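Local atomic coordinates of OBG-type G domain-containing protein (Pyrococcus horikoshii, PDB entry 2E87), a protein that is of unknown function but holds bound GDP and is probably a GTP-binding protein of the Obg type, related to NOG1. Residues 5-10 with 65-70; 49-54 with 111-116; 79-84 with 196-201. One frame throughout, in Å; residues are numbered along the deposited sequence.

In the fold
Leaving the N terminus, the chain passes through 5-10, and interaction 1 closes the first large loop when 65-70 returns to it beyond helices 14-30 and 38-67. Interaction 2 opens inside that loop, at 49-54 on helix 38-67, and closes outside it at 111-116 on helix 88-117, so the two cross; their centres lie about 29 Å apart. Interaction 3 follows interaction 1 in series but crosses interaction 2, opening inside its span and closing beyond it at 196-201. Interactions 1 and 2 thus tie the helical domain together, while interaction 3 seats the G domain against its helix 76-86. Interactions 1 and 3 touch where Phe5 packs on Val82.

Interaction 1: residues 5-10 with 65-70; sequences FERMPT and LERTPG
The ring of Phe5 takes Pro69 over one face and Thr68 at its edge. CG of Pro69 lies 4.0 Å from the ring centroid and 21° off its normal, a CH-pi contact displaced toward the rim, where CE2 of Phe5 is 3.7 Å from that CG. Near the ring plane, CG2 of Thr68 reaches CD2 of Phe5 at 4.0 Å. A second flat group, the Arg7 guanidinium, has CG of Arg67 over one face, 3.7 Å from NH2 of Arg7, and the two arginine side chains cross at about a right angle. The Arg67 guanidinium, its plane 30° from that of Arg7, is met obliquely by NH1 of Arg7 and CB of Pro9. Behind this crossing, CB of Arg67 fits against the carbonyl oxygen of Arg7 and CD of Pro9.

Met8, present as selenomethionine, has CG anti to its amide nitrogen (chi1 -178°), which carries the side chain past Thr68: CG of Met8 is 3.4 Å from OG1 of Thr68, and SE comes close to CG2 of Thr68. That hydroxyl bonds to the carbonyl oxygen of Val64, so its polar need is met within its own helical region. Residues 5-8 form a type I turn, closed by the bond from Met8 N to Phe5 O, which presents Phe5 and Met8 to the chain leaving helix 38-67. Phe5 also packs on Leu71, Leu74, Leu157 and Leu160. Trimmed to an alanine, Phe5 would probably leave Pro69 without its aromatic platform and open a gap among these leucines.

Across the two segments the attraction is therefore largely apolar. Arg7 NH1 and Arg67 NE stand 4.1 Å apart, a like-charge pairing that solvent around the exposed Arg7 is likely to screen, while the carbon atoms of Arg67, Pro69 and Phe5 supply the packing.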
loop_
_atom_site.group_PDB
_atom_site.type_symbol
_atom_site.label_atom_id
_atom_site.label_comp_id
_atom_site.label_asym_id
_atom_site.label_seq_id
_atom_site.Cartn_x
_atom_site.Cartn_y
_atom_site.Cartn_z
ATOM N N PHE A 5 -1.516 -3.047 5.895
ATOM C CA PHE A 5 -0.591 -3.995 6.492
ATOM C C PHE A 5 -0.442 -3.874 8.006
ATOM O O PHE A 5 0.264 -4.667 8.626
ATOM C CB PHE A 5 0.783 -3.874 5.807
ATOM C CG PHE A 5 0.754 -4.169 4.329
ATOM C CD1 PHE A 5 0.373 -3.195 3.418
ATOM C CD2 PHE A 5 1.029 -5.450 3.856
ATOM C CE1 PHE A 5 0.258 -3.487 2.071
ATOM C CE2 PHE A 5 0.915 -5.749 2.506
ATOM C CZ PHE A 5 0.528 -4.764 1.615
ATOM N N GLU A 6 -1.120 -2.909 8.614
ATOM C CA GLU A 6 -1.000 -2.724 10.055
ATOM C C GLU A 6 -1.186 -4.038 10.800
ATOM O O GLU A 6 -0.644 -4.224 11.883
ATOM C CB GLU A 6 -2.016 -1.691 10.550
ATOM C CG GLU A 6 -3.426 -2.220 10.714
ATOM C CD GLU A 6 -3.856 -2.246 12.169
ATOM O OE1 GLU A 6 -3.868 -1.166 12.800
ATOM O OE2 GLU A 6 -4.177 -3.341 12.684
ATOM N N ARG A 7 -1.937 -4.952 10.203
ATOM C CA ARG A 7 -2.202 -6.257 10.803
ATOM C C ARG A 7 -1.107 -7.289 10.517
ATOM O O ARG A 7 -1.073 -8.351 11.142
ATOM C CB ARG A 7 -3.538 -6.808 10.289
ATOM C CG ARG A 7 -4.783 -6.259 10.980
ATOM C CD ARG A 7 -5.411 -7.327 11.876
ATOM N NE ARG A 7 -5.839 -8.508 11.119
ATOM C CZ ARG A 7 -6.111 -9.693 11.663
ATOM N NH1 ARG A 7 -6.001 -9.868 12.977
ATOM N NH2 ARG A 7 -6.492 -10.704 10.890
HETATM N N MSE A 8 -0.229 -6.997 9.559
HETATM C CA MSE A 8 0.835 -7.942 9.234
HETATM C C MSE A 8 1.761 -8.102 10.449
HETATM O O MSE A 8 2.403 -7.159 10.905
HETATM C CB MSE A 8 1.620 -7.477 7.999
HETATM C CG MSE A 8 2.724 -8.441 7.572
HETATM SE SE MSE A 8 3.737 -7.864 6.004
HETATM C CE MSE A 8 3.763 -5.974 6.347
ATOM N N PRO A 9 1.831 -9.315 10.981
ATOM C CA PRO A 9 2.643 -9.673 12.140
ATOM C C PRO A 9 4.141 -9.706 11.885
ATOM O O PRO A 9 4.607 -9.800 10.748
ATOM C CB PRO A 9 2.114 -11.046 12.500
ATOM C CG PRO A 9 1.909 -11.649 11.136
ATOM C CD PRO A 9 1.268 -10.519 10.339
ATOM N N THR A 10 4.901 -9.612 12.962
ATOM C CA THR A 10 6.336 -9.682 12.846
ATOM C C THR A 10 6.614 -11.145 12.489
ATOM O O THR A 10 6.051 -12.061 13.087
ATOM C CB THR A 10 6.994 -9.293 14.178
ATOM O OG1 THR A 10 6.842 -7.882 14.382
ATOM C CG2 THR A 10 8.469 -9.647 14.174
ATOM N N LEU A 65 0.484 -15.680 6.407
ATOM C CA LEU A 65 -0.303 -15.745 5.185
ATOM C C LEU A 65 -1.728 -15.237 5.399
ATOM O O LEU A 65 -2.317 -14.638 4.497
ATOM C CB LEU A 65 -0.385 -17.180 4.665
ATOM C CG LEU A 65 0.895 -17.950 4.360
ATOM C CD1 LEU A 65 0.539 -19.359 3.913
ATOM C CD2 LEU A 65 1.683 -17.217 3.280
ATOM N N GLU A 66 -2.280 -15.468 6.589
ATOM C CA GLU A 66 -3.652 -15.052 6.867
ATOM C C GLU A 66 -3.820 -13.575 7.185
ATOM O O GLU A 66 -4.760 -12.945 6.713
ATOM C CB GLU A 66 -4.252 -15.899 8.001
ATOM C CG GLU A 66 -4.240 -17.410 7.715
ATOM C CD GLU A 66 -4.780 -18.264 8.865
ATOM O OE1 GLU A 66 -4.657 -17.851 10.043
ATOM O OE2 GLU A 66 -5.307 -19.366 8.583
ATOM N N ARG A 67 -2.904 -13.013 7.959
ATOM C CA ARG A 67 -3.016 -11.615 8.348
ATOM C C ARG A 67 -2.430 -10.585 7.392
ATOM O O ARG A 67 -2.526 -9.384 7.640
ATOM C CB ARG A 67 -2.411 -11.417 9.731
ATOM C CG ARG A 67 -3.078 -12.250 10.811
ATOM C CD ARG A 67 -2.547 -11.841 12.164
ATOM N NE ARG A 67 -3.021 -12.698 13.242
ATOM C CZ ARG A 67 -2.526 -12.658 14.474
ATOM N NH1 ARG A 67 -1.550 -11.805 14.761
ATOM N NH2 ARG A 67 -2.996 -13.469 15.411
ATOM N N THR A 68 -1.811 -11.040 6.315
ATOM C CA THR A 68 -1.249 -10.110 5.355
ATOM C C THR A 68 -2.232 -10.094 4.203
ATOM O O THR A 68 -2.587 -11.134 3.674
ATOM C CB THR A 68 0.135 -10.573 4.848
ATOM O OG1 THR A 68 0.957 -10.928 5.966
ATOM C CG2 THR A 68 0.812 -9.464 4.062
ATOM N N PRO A 69 -2.695 -8.909 3.804
ATOM C CA PRO A 69 -3.651 -8.854 2.697
ATOM C C PRO A 69 -3.048 -9.343 1.381
ATOM O O PRO A 69 -1.869 -9.103 1.100
ATOM C CB PRO A 69 -3.998 -7.377 2.640
ATOM C CG PRO A 69 -2.664 -6.743 2.933
ATOM C CD PRO A 69 -2.215 -7.557 4.143
ATOM N N GLY A 70 -3.846 -10.052 0.589
ATOM C CA GLY A 70 -3.354 -10.487 -0.704
ATOM C C GLY A 70 -3.238 -9.210 -1.522
ATOM O O GLY A 70 -4.148 -8.380 -1.511
#

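Interaction 2: residues 49-54 with 111-116; sequences RVRTVS and RYVERI
One turn along from Val50, which meets Val113 across the helix pair, OG of Ser54 is gripped by two groups: it hydrogen-bonds to OE1 of Glu109 on helix 88-117 and, weakly, to NH1 of Arg58 on its own helix. This polar link lies beside an apolar seam centred on Val50. CG1 of Val50, set anti to the backbone nitrogen (chi1 167°), meets CG2 of Val113 at 3.8 Å, while its other branch, CG2, touches CD1 of Ile116 at 3.9 Å. The base of Tyr112 adds to the seam through CB, whereas the far end of that side chain turns away and its OH bonds to NE of Arg135.

Arg51 flanks the seam. Its extended chain crosses Val113 at about a right angle, with CG of Arg51 4.1 Å from CG2 of Val113, and its guanidinium lays one face over that same methyl. NH2 of Arg51 approaches CG1 of Val113 at 3.9 Å and has a long, weak ion pair with Glu47. The charged group thus roofs the valine.

The two helical segments run almost exactly antiparallel, at 174°, with axes 10.0 Å apart at closest approach. Such side-by-side antiparallel packing of long helices is that of a helical bundle, here the NOG1 N-terminal helical domain.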
loop_
_atom_site.group_PDB
_atom_site.type_symbol
_atom_site.label_atom_id
_atom_site.label_comp_id
_atom_site.label_asym_id
_atom_site.label_seq_id
_atom_site.Cartn_x
_atom_site.Cartn_y
_atom_site.Cartn_z
ATOM N N ARG A 49 6.160 -35.326 19.860
ATOM C CA ARG A 49 7.137 -34.314 19.498
ATOM C C ARG A 49 6.997 -33.944 18.031
ATOM O O ARG A 49 6.965 -32.759 17.684
ATOM C CB ARG A 49 8.558 -34.806 19.743
ATOM C CG ARG A 49 8.964 -34.913 21.187
ATOM C CD ARG A 49 10.481 -35.063 21.281
ATOM N NE ARG A 49 10.958 -35.072 22.662
ATOM C CZ ARG A 49 10.871 -36.118 23.473
ATOM N NH1 ARG A 49 10.334 -37.247 23.038
ATOM N NH2 ARG A 49 11.297 -36.025 24.726
ATOM N N VAL A 50 6.912 -34.951 17.165
ATOM C CA VAL A 50 6.786 -34.686 15.737
ATOM C C VAL A 50 5.559 -33.835 15.421
ATOM O O VAL A 50 5.617 -32.946 14.577
ATOM C CB VAL A 50 6.731 -35.996 14.935
ATOM C CG1 VAL A 50 6.281 -35.721 13.515
ATOM C CG2 VAL A 50 8.097 -36.640 14.928
ATOM N N ARG A 51 4.455 -34.086 16.115
ATOM C CA ARG A 51 3.236 -33.323 15.877
ATOM C C ARG A 51 3.306 -31.914 16.428
ATOM O O ARG A 51 2.781 -30.985 15.822
ATOM C CB ARG A 51 2.017 -34.020 16.490
ATOM C CG ARG A 51 1.705 -35.375 15.913
ATOM C CD ARG A 51 0.215 -35.643 16.008
ATOM N NE ARG A 51 -0.109 -37.038 15.730
ATOM C CZ ARG A 51 0.038 -38.026 16.610
ATOM N NH1 ARG A 51 0.501 -37.767 17.831
ATOM N NH2 ARG A 51 -0.279 -39.270 16.269
ATOM N N THR A 52 3.934 -31.757 17.590
ATOM C CA THR A 52 4.039 -30.449 18.211
ATOM C C THR A 52 4.945 -29.539 17.378
ATOM O O THR A 52 4.633 -28.368 17.167
ATOM C CB THR A 52 4.571 -30.567 19.665
ATOM O OG1 THR A 52 3.787 -31.527 20.381
ATOM C CG2 THR A 52 4.466 -29.222 20.390
ATOM N N VAL A 53 6.065 -30.065 16.894
ATOM C CA VAL A 53 6.951 -29.244 16.075
ATOM C C VAL A 53 6.201 -28.849 14.828
ATOM O O VAL A 53 6.220 -27.698 14.425
ATOM C CB VAL A 53 8.220 -29.992 15.643
ATOM C CG1 VAL A 53 8.960 -29.194 14.541
ATOM C CG2 VAL A 53 9.120 -30.193 16.846
ATOM N N SER A 54 5.525 -29.809 14.225
ATOM C CA SER A 54 4.776 -29.533 13.010
ATOM C C SER A 54 3.713 -28.458 13.208
ATOM O O SER A 54 3.590 -27.545 12.393
ATOM C CB SER A 54 4.123 -30.808 12.488
ATOM O OG SER A 54 3.469 -30.560 11.259
ATOM N N ARG A 111 4.289 -38.212 7.130
ATOM C CA ARG A 111 5.246 -39.246 6.753
ATOM C C ARG A 111 5.982 -39.846 7.963
ATOM O O ARG A 111 6.050 -41.066 8.103
ATOM C CB ARG A 111 6.264 -38.686 5.750
ATOM C CG ARG A 111 7.634 -39.401 5.753
ATOM C CD ARG A 111 7.865 -40.265 4.519
ATOM N NE ARG A 111 7.729 -39.504 3.282
ATOM C CZ ARG A 111 8.541 -38.517 2.917
ATOM N NH1 ARG A 111 9.562 -38.170 3.694
ATOM N NH2 ARG A 111 8.326 -37.870 1.782
ATOM N N TYR A 112 6.525 -38.999 8.837
ATOM C CA TYR A 112 7.269 -39.483 9.994
ATOM C C TYR A 112 6.423 -40.081 11.116
ATOM O O TYR A 112 6.860 -41.014 11.775
ATOM C CB TYR A 112 8.178 -38.375 10.521
ATOM C CG TYR A 112 9.439 -38.278 9.706
ATOM C CD1 TYR A 112 10.534 -39.078 10.001
ATOM C CD2 TYR A 112 9.496 -37.478 8.566
ATOM C CE1 TYR A 112 11.647 -39.097 9.193
ATOM C CE2 TYR A 112 10.602 -37.497 7.739
ATOM C CZ TYR A 112 11.676 -38.310 8.057
ATOM O OH TYR A 112 12.767 -38.362 7.226
ATOM N N VAL A 113 5.226 -39.550 11.343
ATOM C CA VAL A 113 4.365 -40.121 12.367
ATOM C C VAL A 113 4.078 -41.581 11.988
ATOM O O VAL A 113 4.145 -42.465 12.836
ATOM C CB VAL A 113 3.020 -39.355 12.501
ATOM C CG1 VAL A 113 2.006 -40.206 13.268
ATOM C CG2 VAL A 113 3.233 -38.049 13.250
ATOM N N GLU A 114 3.778 -41.830 10.715
ATOM C CA GLU A 114 3.497 -43.188 10.252
ATOM C C GLU A 114 4.683 -44.114 10.482
ATOM O O GLU A 114 4.523 -45.183 11.058
ATOM C CB GLU A 114 3.128 -43.204 8.762
ATOM C CG GLU A 114 2.640 -44.570 8.252
ATOM C CD GLU A 114 3.681 -45.340 7.433
ATOM O OE1 GLU A 114 4.897 -45.211 7.699
ATOM O OE2 GLU A 114 3.275 -46.095 6.521
ATOM N N ARG A 115 5.868 -43.716 10.027
ATOM C CA ARG A 115 7.058 -44.543 10.209
ATOM C C ARG A 115 7.295 -44.887 11.664
ATOM O O ARG A 115 7.608 -46.032 11.984
ATOM C CB ARG A 115 8.322 -43.854 9.684
ATOM C CG ARG A 115 8.840 -44.413 8.383
ATOM C CD ARG A 115 8.003 -43.870 7.262
ATOM N NE ARG A 115 8.239 -44.519 5.976
ATOM C CZ ARG A 115 7.760 -44.043 4.834
ATOM N NH1 ARG A 115 7.044 -42.938 4.861
ATOM N NH2 ARG A 115 7.991 -44.655 3.684
ATOM N N ILE A 116 7.167 -43.891 12.537
ATOM C CA ILE A 116 7.390 -44.091 13.962
ATOM C C ILE A 116 6.280 -44.955 14.550
ATOM O O ILE A 116 6.549 -45.953 15.209
ATOM C CB ILE A 116 7.458 -42.730 14.717
ATOM C CG1 ILE A 116 8.694 -41.952 14.256
ATOM C CG2 ILE A 116 7.526 -42.954 16.238
ATOM C CD1 ILE A 116 8.665 -40.480 14.624
#

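Interaction 3: residues 79-84 with 196-201; sequences QELVDV and SYPFTT
A type II beta turn from Tyr197 to Thr200, with Phe199 at positive phi (71°), is set against helix 76-86, CA of Pro198 and CA of Leu81 standing 7.8 Å apart. The turn belongs to the loop between strands 193-195 and 204-211 of the G domain, a position and sequence consistent with the G2, or switch I, element of Obg-type GTPases. The contact therefore joins this domain to the helical one.

Two residues one turn apart on the helix supply its side. Leu81 straddles the end of the Tyr197 side chain: its CD1 lies 4.2 Å from CE1 of Tyr197, obliquely to the ring, and its CD2 lies 4.1 Å from OH of Tyr197. That hydroxyl is satisfied by the carbonyl oxygen of Ala239, which fixes the tyrosine beside helix 234-241. Val84, with CG1 anti to its amide nitrogen (chi1 158°), uses this one methyl twice. The CG1 touches CE1 of Phe199 at 3.7 Å, at the ring edge and in plane, and it also meets CB of Pro198 at 4.2 Å. Phe199 packs in turn on Ile235 and Ala239.

The turn is held from within by a doubly used acceptor. The amide of Thr200 bonds weakly to O of Tyr197, and OG1 of Thr200 donates to the same oxygen at 2.7 Å, tilted 17° from the carbonyl plane.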
loop_
_atom_site.group_PDB
_atom_site.type_symbol
_atom_site.label_atom_id
_atom_site.label_comp_id
_atom_site.label_asym_id
_atom_site.label_seq_id
_atom_site.Cartn_x
_atom_site.Cartn_y
_atom_site.Cartn_z
ATOM N N GLN A 79 -1.437 -1.193 -4.761
ATOM C CA GLN A 79 -0.696 -2.243 -5.447
ATOM C C GLN A 79 0.518 -1.591 -6.093
ATOM O O GLN A 79 1.626 -2.119 -6.076
ATOM C CB GLN A 79 -1.561 -2.902 -6.510
ATOM C CG GLN A 79 -2.525 -3.914 -5.941
ATOM C CD GLN A 79 -3.430 -4.505 -6.994
ATOM O OE1 GLN A 79 -2.988 -4.862 -8.088
ATOM N NE2 GLN A 79 -4.707 -4.620 -6.669
ATOM N N GLU A 80 0.305 -0.408 -6.639
ATOM C CA GLU A 80 1.394 0.299 -7.288
ATOM C C GLU A 80 2.462 0.747 -6.270
ATOM O O GLU A 80 3.656 0.522 -6.465
ATOM C CB GLU A 80 0.818 1.483 -8.065
ATOM C CG GLU A 80 1.585 1.865 -9.283
ATOM C CD GLU A 80 1.837 0.697 -10.210
ATOM O OE1 GLU A 80 0.928 -0.122 -10.437
ATOM O OE2 GLU A 80 2.959 0.610 -10.731
ATOM N N LEU A 81 2.055 1.362 -5.168
ATOM C CA LEU A 81 3.052 1.794 -4.214
ATOM C C LEU A 81 3.711 0.634 -3.476
ATOM O O LEU A 81 4.873 0.731 -3.101
ATOM C CB LEU A 81 2.467 2.807 -3.237
ATOM C CG LEU A 81 2.050 4.135 -3.869
ATOM C CD1 LEU A 81 1.710 5.085 -2.772
ATOM C CD2 LEU A 81 3.156 4.713 -4.695
ATOM N N VAL A 82 2.981 -0.455 -3.258
ATOM C CA VAL A 82 3.560 -1.630 -2.607
ATOM C C VAL A 82 4.721 -2.123 -3.486
ATOM O O VAL A 82 5.802 -2.459 -3.003
ATOM C CB VAL A 82 2.524 -2.784 -2.468
ATOM C CG1 VAL A 82 3.245 -4.127 -2.245
ATOM C CG2 VAL A 82 1.583 -2.496 -1.301
ATOM N N ASP A 83 4.469 -2.164 -4.790
ATOM C CA ASP A 83 5.456 -2.597 -5.748
ATOM C C ASP A 83 6.652 -1.654 -5.676
ATOM O O ASP A 83 7.794 -2.086 -5.692
ATOM C CB ASP A 83 4.842 -2.584 -7.151
ATOM C CG ASP A 83 5.769 -3.183 -8.214
ATOM O OD1 ASP A 83 5.517 -2.943 -9.404
ATOM O OD2 ASP A 83 6.730 -3.901 -7.871
ATOM N N VAL A 84 6.388 -0.357 -5.579
ATOM C CA VAL A 84 7.471 0.614 -5.512
ATOM C C VAL A 84 8.328 0.444 -4.275
ATOM O O VAL A 84 9.542 0.545 -4.341
ATOM C CB VAL A 84 6.936 2.073 -5.529
ATOM C CG1 VAL A 84 7.956 3.021 -4.925
ATOM C CG2 VAL A 84 6.641 2.492 -6.944
ATOM N N SER A 196 2.567 10.409 4.015
ATOM C CA SER A 196 3.910 10.055 3.597
ATOM C C SER A 196 3.811 9.640 2.150
ATOM O O SER A 196 2.808 9.062 1.742
ATOM C CB SER A 196 4.435 8.886 4.419
ATOM O OG SER A 196 4.708 9.301 5.742
ATOM N N TYR A 197 4.819 9.950 1.353
ATOM C CA TYR A 197 4.764 9.529 -0.030
ATOM C C TYR A 197 6.150 9.189 -0.551
ATOM O O TYR A 197 7.091 9.967 -0.398
ATOM C CB TYR A 197 4.133 10.604 -0.898
ATOM C CG TYR A 197 3.528 10.037 -2.149
ATOM C CD1 TYR A 197 2.156 9.771 -2.236
ATOM C CD2 TYR A 197 4.331 9.742 -3.251
ATOM C CE1 TYR A 197 1.604 9.229 -3.401
ATOM C CE2 TYR A 197 3.799 9.206 -4.407
ATOM C CZ TYR A 197 2.439 8.956 -4.486
ATOM O OH TYR A 197 1.940 8.479 -5.670
ATOM N N PRO A 198 6.296 8.012 -1.172
ATOM C CA PRO A 198 7.589 7.580 -1.715
ATOM C C PRO A 198 8.245 8.639 -2.600
ATOM O O PRO A 198 7.592 9.231 -3.459
ATOM C CB PRO A 198 7.222 6.322 -2.484
ATOM C CG PRO A 198 6.110 5.753 -1.639
ATOM C CD PRO A 198 5.271 6.970 -1.362
ATOM N N PHE A 199 9.534 8.884 -2.376
ATOM C CA PHE A 199 10.312 9.862 -3.151
ATOM C C PHE A 199 9.992 11.334 -2.899
ATOM O O PHE A 199 10.259 12.192 -3.744
ATOM C CB PHE A 199 10.205 9.567 -4.655
ATOM C CG PHE A 199 10.701 8.208 -5.028
ATOM C CD1 PHE A 199 9.875 7.101 -4.922
ATOM C CD2 PHE A 199 12.021 8.021 -5.409
ATOM C CE1 PHE A 199 10.354 5.825 -5.184
ATOM C CE2 PHE A 199 12.514 6.751 -5.673
ATOM C CZ PHE A 199 11.680 5.648 -5.559
ATOM N N THR A 200 9.403 11.634 -1.751
ATOM C CA THR A 200 9.121 13.024 -1.437
ATOM C C THR A 200 9.908 13.340 -0.183
ATOM O O THR A 200 10.207 12.453 0.627
ATOM C CB THR A 200 7.620 13.321 -1.169
ATOM O OG1 THR A 200 7.190 12.634 0.016
ATOM C CG2 THR A 200 6.769 12.917 -2.363
ATOM N N THR A 201 10.255 14.610 -0.047
ATOM C CA THR A 201 11.018 15.087 1.090
ATOM C C THR A 201 10.177 15.082 2.360
ATOM O O THR A 201 10.473 14.357 3.307
ATOM C CB THR A 201 11.539 16.523 0.820
ATOM O OG1 THR A 201 10.447 17.363 0.415
ATOM C CG2 THR A 201 12.582 16.507 -0.303
#